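Local structure of mRNA export factor MEX67 (Candida albicans, 1Q40) at residues L38-V49 with M197-I206. The protein probably acts in exporting mRNA from the nucleus, its NTF2-like domain pairing with a second protein chain. Numbering follows the deposited sequence.
Sequences LYQNESQFSMQV and MIVASDTLLI
Tyr39 reaches Asp202 at the end of its ring: Tyr39 OH donates to the anti lone pair of Asp202 OD2 over 2.5 Å, with ring and carboxylate only 13° from coplanar. Val199 covers one face of that ring, its CB 4.2 Å from the centroid in a CH-pi contact. The carboxylate, CG anti to the backbone N (chi1 -175°), also meets the ring of Phe45 at CD1, 3.5 Å from Asp202 CG, the two planes 75° apart. Further along this face follow Leu204, Met47 (selenomethionine) and Ile206, with Met47 CG 4.0 Å from Ile206 CG1. Beneath them strands 44-49 and 198-206 run parallel, Gln48 N bonding Leu204 O at 2.9 Å and Gln48 O receiving Ile206 N. Where the turn Gln40-Ser43 leads into the ladder, Ser43 OG donates to Val199 O (2.6 Å) and accepts from Gln40 N (3.0 Å), tying turn to strand. In the second shell, Arg185 forms a salt bridge with Asp202 OD2 and Tyr24 of helix 14-29 bonds Tyr39 OH. Gln44, Ser46, Gln48 and Ser201, on the other face, hydrogen-bond the partner protein chain. The buried Asp202 is thus probably held as a carboxylate by Arg185 and Tyr39 inside the NTF2-like cone, while the polar face serves heterodimer assembly.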
ATOM      1  N   LEU B  38     -16.138 -12.498  11.103  1.00 47.00           N
ATOM      2  CA  LEU B  38     -14.975 -11.663  11.428  1.00 46.45           C
ATOM      3  C   LEU B  38     -15.291 -10.172  11.507  1.00 45.10           C
ATOM      4  O   LEU B  38     -14.543  -9.412  12.090  1.00 44.52           O
ATOM      5  CB  LEU B  38     -13.859 -11.860  10.400  1.00 45.62           C
ATOM      6  CG  LEU B  38     -13.250 -13.250  10.272  1.00 47.78           C
ATOM      7  CD1 LEU B  38     -12.356 -13.314   9.046  1.00 47.23           C
ATOM      8  CD2 LEU B  38     -12.477 -13.613  11.531  1.00 50.10           C
ATOM      9  N   TYR B  39     -16.393  -9.751  10.909  1.00 44.28           N
ATOM     10  CA  TYR B  39     -16.702  -8.334  10.815  1.00 43.64           C
ATOM     11  C   TYR B  39     -17.852  -7.978  11.753  1.00 44.72           C
ATOM     12  O   TYR B  39     -18.769  -8.774  11.947  1.00 45.25           O
ATOM     13  CB  TYR B  39     -17.023  -7.977   9.362  1.00 41.93           C
ATOM     14  CG  TYR B  39     -15.867  -8.242   8.415  1.00 40.30           C
ATOM     15  CD1 TYR B  39     -14.965  -7.226   8.078  1.00 39.20           C
ATOM     16  CD2 TYR B  39     -15.668  -9.503   7.863  1.00 39.23           C
ATOM     17  CE1 TYR B  39     -13.900  -7.462   7.215  1.00 36.83           C
ATOM     18  CE2 TYR B  39     -14.610  -9.750   6.999  1.00 37.88           C
ATOM     19  CZ  TYR B  39     -13.727  -8.722   6.677  1.00 36.23           C
ATOM     20  OH  TYR B  39     -12.681  -8.964   5.821  1.00 33.28           O
ATOM     21  N   GLN B  40     -17.778  -6.787  12.345  1.00 44.87           N
ATOM     22  CA  GLN B  40     -18.812  -6.279  13.244  1.00 46.17           C
ATOM     23  C   GLN B  40     -19.379  -4.956  12.716  1.00 45.00           C
ATOM     24  O   GLN B  40     -19.040  -4.538  11.609  1.00 43.08           O
ATOM     25  CB  GLN B  40     -18.228  -6.102  14.645  1.00 47.95           C
ATOM     26  CG  GLN B  40     -17.610  -7.362  15.225  1.00 50.78           C
ATOM     27  CD  GLN B  40     -18.648  -8.379  15.677  1.00 55.09           C
ATOM     28  OE1 GLN B  40     -19.394  -8.925  14.851  1.00 57.35           O
ATOM     29  NE2 GLN B  40     -18.691  -8.648  16.985  1.00 57.74           N
ATOM     30  N   ASN B  41     -20.239  -4.309  13.504  1.00 45.50           N
ATOM     31  CA  ASN B  41     -20.945  -3.088  13.076  1.00 45.15           C
ATOM     32  C   ASN B  41     -20.033  -1.931  12.671  1.00 43.54           C
ATOM     33  O   ASN B  41     -20.314  -1.240  11.693  1.00 42.64           O
ATOM     34  CB  ASN B  41     -21.910  -2.597  14.165  1.00 46.77           C
ATOM     35  CG  ASN B  41     -23.152  -3.447  14.267  1.00 48.66           C
ATOM     36  OD1 ASN B  41     -23.513  -4.146  13.329  1.00 50.66           O
ATOM     37  ND2 ASN B  41     -23.817  -3.393  15.419  1.00 50.94           N
ATOM     38  N   GLU B  42     -18.950  -1.738  13.420  1.00 42.82           N
ATOM     39  CA  GLU B  42     -18.009  -0.644  13.180  1.00 42.13           C
ATOM     40  C   GLU B  42     -16.886  -0.989  12.177  1.00 39.17           C
ATOM     41  O   GLU B  42     -16.090  -0.123  11.821  1.00 38.55           O
ATOM     42  CB  GLU B  42     -17.393  -0.185  14.513  1.00 43.77           C
ATOM     43  CG  GLU B  42     -18.364   0.549  15.437  1.00 47.89           C
ATOM     44  CD  GLU B  42     -17.663   1.252  16.605  1.00 53.36           C
ATOM     45  OE1 GLU B  42     -16.581   0.786  17.052  1.00 54.92           O
ATOM     46  OE2 GLU B  42     -18.198   2.277  17.092  1.00 57.75           O
ATOM     47  N   SER B  43     -16.827  -2.242  11.730  1.00 37.27           N
ATOM     48  CA  SER B  43     -15.787  -2.698  10.808  1.00 35.00           C
ATOM     49  C   SER B  43     -15.896  -2.004   9.446  1.00 32.93           C
ATOM     50  O   SER B  43     -16.994  -1.661   9.007  1.00 32.24           O
ATOM     51  CB  SER B  43     -15.856  -4.214  10.616  1.00 34.96           C
ATOM     52  OG  SER B  43     -15.525  -4.894  11.808  1.00 36.00           O
ATOM     53  N   GLN B  44     -14.748  -1.817   8.795  1.00 30.93           N
ATOM     54  CA  GLN B  44     -14.662  -1.097   7.525  1.00 29.69           C
ATOM     55  C   GLN B  44     -13.907  -1.898   6.447  1.00 28.14           C
ATOM     56  O   GLN B  44     -12.869  -2.537   6.713  1.00 27.61           O
ATOM     57  CB  GLN B  44     -14.002   0.273   7.720  1.00 29.78           C
ATOM     58  CG  GLN B  44     -14.758   1.200   8.644  1.00 31.32           C
ATOM     59  CD  GLN B  44     -14.036   2.519   8.866  1.00 32.42           C
ATOM     60  OE1 GLN B  44     -14.139   3.436   8.053  1.00 33.22           O
ATOM     61  NE2 GLN B  44     -13.313   2.618   9.971  1.00 31.15           N
ATOM     62  N   PHE B  45     -14.467  -1.872   5.241  1.00 27.10           N
ATOM     63  CA  PHE B  45     -13.837  -2.414   4.051  1.00 26.36           C
ATOM     64  C   PHE B  45     -13.945  -1.450   2.886  1.00 25.88           C
ATOM     65  O   PHE B  45     -15.006  -0.895   2.626  1.00 26.14           O
ATOM     66  CB  PHE B  45     -14.493  -3.722   3.621  1.00 26.36           C
ATOM     67  CG  PHE B  45     -13.950  -4.266   2.328  1.00 25.45           C
ATOM     68  CD1 PHE B  45     -12.701  -4.866   2.288  1.00 24.82           C
ATOM     69  CD2 PHE B  45     -14.695  -4.181   1.146  1.00 25.15           C
ATOM     70  CE1 PHE B  45     -12.184  -5.370   1.088  1.00 24.74           C
ATOM     71  CE2 PHE B  45     -14.178  -4.674  -0.051  1.00 24.99           C
ATOM     72  CZ  PHE B  45     -12.927  -5.265  -0.077  1.00 25.66           C
ATOM     73  N   SER B  46     -12.847  -1.274   2.162  1.00 25.56           N
ATOM     74  CA  SER B  46     -12.918  -0.691   0.834  1.00 24.71           C
ATOM     75  C   SER B  46     -11.848  -1.278  -0.078  1.00 24.22           C
ATOM     76  O   SER B  46     -10.838  -1.839   0.379  1.00 24.02           O
ATOM     77  CB  SER B  46     -12.848   0.838   0.887  1.00 25.24           C
ATOM     78  OG  SER B  46     -11.797   1.301   1.719  1.00 26.13           O
HETATM   79  N   MSE B  47     -12.121  -1.193  -1.376  1.00 23.43           N
HETATM   80  CA  MSE B  47     -11.237  -1.687  -2.419  1.00 23.27           C
HETATM   81  C   MSE B  47     -10.853  -0.526  -3.344  1.00 22.73           C
HETATM   82  O   MSE B  47     -11.694   0.319  -3.679  1.00 22.79           O
HETATM   83  CB  MSE B  47     -11.927  -2.814  -3.206  1.00 23.16           C
HETATM   84  CG  MSE B  47     -11.107  -3.392  -4.359  1.00 22.61           C
HETATM   85 SE   MSE B  47     -11.361  -2.401  -6.040  1.00 25.14          SE
HETATM   86  CE  MSE B  47     -13.265  -2.446  -6.153  1.00 23.33           C
ATOM     87  N   GLN B  48      -9.580  -0.486  -3.729  1.00 22.27           N
ATOM     88  CA  GLN B  48      -9.043   0.561  -4.618  1.00 21.88           C
ATOM     89  C   GLN B  48      -8.306  -0.078  -5.801  1.00 21.11           C
ATOM     90  O   GLN B  48      -7.619  -1.081  -5.637  1.00 21.80           O
ATOM     91  CB  GLN B  48      -8.119   1.513  -3.807  1.00 21.60           C
ATOM     92  CG  GLN B  48      -6.927   0.824  -3.086  1.00 23.28           C
ATOM     93  CD  GLN B  48      -6.066   1.778  -2.234  1.00 23.43           C
ATOM     94  OE1 GLN B  48      -5.637   2.830  -2.709  1.00 23.72           O
ATOM     95  NE2 GLN B  48      -5.813   1.396  -0.988  1.00 21.61           N
ATOM     96  N   VAL B  49      -8.466   0.491  -6.994  1.00 20.63           N
ATOM     97  CA  VAL B  49      -7.749   0.066  -8.189  1.00 20.44           C
ATOM     98  C   VAL B  49      -6.613   1.059  -8.482  1.00 20.95           C
ATOM     99  O   VAL B  49      -6.814   2.280  -8.461  1.00 19.64           O
ATOM    100  CB  VAL B  49      -8.678  -0.024  -9.422  1.00 20.75           C
ATOM    101  CG1 VAL B  49      -7.882  -0.293 -10.700  1.00 20.19           C
ATOM    102  CG2 VAL B  49      -9.735  -1.090  -9.207  1.00 20.86           C
HETATM  103  N   MSE B 197     -11.537 -13.190  16.976  1.00 63.69           N
HETATM  104  CA  MSE B 197     -10.801 -12.241  16.129  1.00 61.44           C
HETATM  105  C   MSE B 197     -11.800 -11.392  15.342  1.00 58.56           C
HETATM  106  O   MSE B 197     -12.717 -11.925  14.722  1.00 58.28           O
HETATM  107  CB  MSE B 197      -9.850 -12.974  15.169  1.00 61.32           C
HETATM  108  CG  MSE B 197      -8.549 -13.432  15.821  1.00 64.42           C
HETATM  109 SE   MSE B 197      -7.271 -14.232  14.576  0.50 67.41          SE
HETATM  110  CE  MSE B 197      -8.178 -15.912  14.213  1.00 69.36           C
ATOM    111  N   ILE B 198     -11.618 -10.075  15.388  1.00 55.84           N
ATOM    112  CA  ILE B 198     -12.464  -9.131  14.664  1.00 53.33           C
ATOM    113  C   ILE B 198     -11.603  -8.294  13.716  1.00 49.59           C
ATOM    114  O   ILE B 198     -10.644  -7.655  14.144  1.00 49.09           O
ATOM    115  CB  ILE B 198     -13.205  -8.212  15.665  1.00 54.44           C
ATOM    116  CG1 ILE B 198     -14.152  -9.029  16.558  1.00 57.38           C
ATOM    117  CG2 ILE B 198     -13.953  -7.094  14.942  1.00 53.96           C
ATOM    118  CD1 ILE B 198     -15.210  -9.836  15.808  1.00 58.54           C
ATOM    119  N   VAL B 199     -11.939  -8.310  12.429  1.00 45.87           N
ATOM    120  CA  VAL B 199     -11.328  -7.407  11.459  1.00 42.48           C
ATOM    121  C   VAL B 199     -11.967  -6.028  11.602  1.00 40.38           C
ATOM    122  O   VAL B 199     -13.133  -5.827  11.252  1.00 39.37           O
ATOM    123  CB  VAL B 199     -11.477  -7.930  10.004  1.00 41.70           C
ATOM    124  CG1 VAL B 199     -10.829  -6.974   9.007  1.00 40.49           C
ATOM    125  CG2 VAL B 199     -10.868  -9.329   9.867  1.00 42.08           C
ATOM    126  N   ALA B 200     -11.196  -5.090  12.151  1.00 38.52           N
ATOM    127  CA  ALA B 200     -11.619  -3.704  12.321  1.00 37.17           C
ATOM    128  C   ALA B 200     -11.573  -2.922  11.009  1.00 34.96           C
ATOM    129  O   ALA B 200     -12.418  -2.067  10.769  1.00 34.20           O
ATOM    130  CB  ALA B 200     -10.740  -3.012  13.350  1.00 37.82           C
ATOM    131  N   SER B 201     -10.552  -3.199  10.207  1.00 33.27           N
ATOM    132  CA  SER B 201     -10.278  -2.486   8.953  1.00 31.55           C
ATOM    133  C   SER B 201      -9.697  -3.463   7.943  1.00 30.21           C
ATOM    134  O   SER B 201      -8.916  -4.337   8.299  1.00 30.50           O
ATOM    135  CB  SER B 201      -9.297  -1.324   9.183  1.00 31.53           C
ATOM    136  OG  SER B 201      -8.842  -0.774   7.948  1.00 30.56           O
ATOM    137  N   ASP B 202     -10.064  -3.285   6.677  1.00 29.20           N
ATOM    138  CA  ASP B 202      -9.714  -4.204   5.605  1.00 28.20           C
ATOM    139  C   ASP B 202      -9.651  -3.383   4.313  1.00 27.53           C
ATOM    140  O   ASP B 202     -10.682  -2.882   3.865  1.00 26.14           O
ATOM    141  CB  ASP B 202     -10.798  -5.267   5.536  1.00 29.26           C
ATOM    142  CG  ASP B 202     -10.515  -6.369   4.541  1.00 29.53           C
ATOM    143  OD1 ASP B 202      -9.589  -6.260   3.711  1.00 28.32           O
ATOM    144  OD2 ASP B 202     -11.222  -7.402   4.513  1.00 32.44           O
ATOM    145  N   THR B 203      -8.446  -3.219   3.746  1.00 26.93           N
ATOM    146  CA  THR B 203      -8.257  -2.485   2.491  1.00 26.97           C
ATOM    147  C   THR B 203      -7.600  -3.387   1.452  1.00 26.35           C
ATOM    148  O   THR B 203      -6.539  -3.957   1.706  1.00 26.35           O
ATOM    149  CB  THR B 203      -7.408  -1.190   2.683  1.00 27.09           C
ATOM    150  OG1 THR B 203      -6.201  -1.456   3.420  1.00 27.93           O
ATOM    151  CG2 THR B 203      -8.122  -0.205   3.555  1.00 29.29           C
ATOM    152  N   LEU B 204      -8.235  -3.492   0.284  1.00 25.24           N
ATOM    153  CA  LEU B 204      -7.772  -4.329  -0.809  1.00 24.98           C
ATOM    154  C   LEU B 204      -7.375  -3.413  -1.953  1.00 24.35           C
ATOM    155  O   LEU B 204      -8.175  -2.594  -2.383  1.00 23.57           O
ATOM    156  CB  LEU B 204      -8.902  -5.246  -1.284  1.00 25.21           C
ATOM    157  CG  LEU B 204      -8.662  -6.120  -2.523  1.00 25.07           C
ATOM    158  CD1 LEU B 204      -7.430  -7.003  -2.376  1.00 26.53           C
ATOM    159  CD2 LEU B 204      -9.876  -6.971  -2.794  1.00 25.15           C
ATOM    160  N   LEU B 205      -6.142  -3.564  -2.436  1.00 23.82           N
ATOM    161  CA  LEU B 205      -5.646  -2.832  -3.585  1.00 23.34           C
ATOM    162  C   LEU B 205      -5.461  -3.801  -4.753  1.00 22.92           C
ATOM    163  O   LEU B 205      -4.793  -4.824  -4.611  1.00 22.79           O
ATOM    164  CB  LEU B 205      -4.323  -2.137  -3.260  1.00 23.77           C
ATOM    165  CG  LEU B 205      -3.822  -1.154  -4.343  1.00 25.55           C
ATOM    166  CD1 LEU B 205      -3.116   0.011  -3.716  1.00 28.29           C
ATOM    167  CD2 LEU B 205      -2.867  -1.816  -5.343  1.00 25.39           C
ATOM    168  N   ILE B 206      -6.049  -3.451  -5.896  1.00 22.34           N
ATOM    169  CA  ILE B 206      -6.033  -4.262  -7.119  1.00 21.91           C
ATOM    170  C   ILE B 206      -5.206  -3.536  -8.179  1.00 21.39           C
ATOM    171  O   ILE B 206      -5.395  -2.339  -8.404  1.00 20.93           O
ATOM    172  CB  ILE B 206      -7.481  -4.460  -7.621  1.00 22.39           C
ATOM    173  CG1 ILE B 206      -8.338  -5.167  -6.554  1.00 22.48           C
ATOM    174  CG2 ILE B 206      -7.510  -5.233  -8.943  1.00 22.79           C
ATOM    175  CD1 ILE B 206      -7.907  -6.611  -6.249  1.00 23.91           C
TER
HETATM  176  O   HOH W   1     -13.313   0.340  11.930  1.00 31.08           O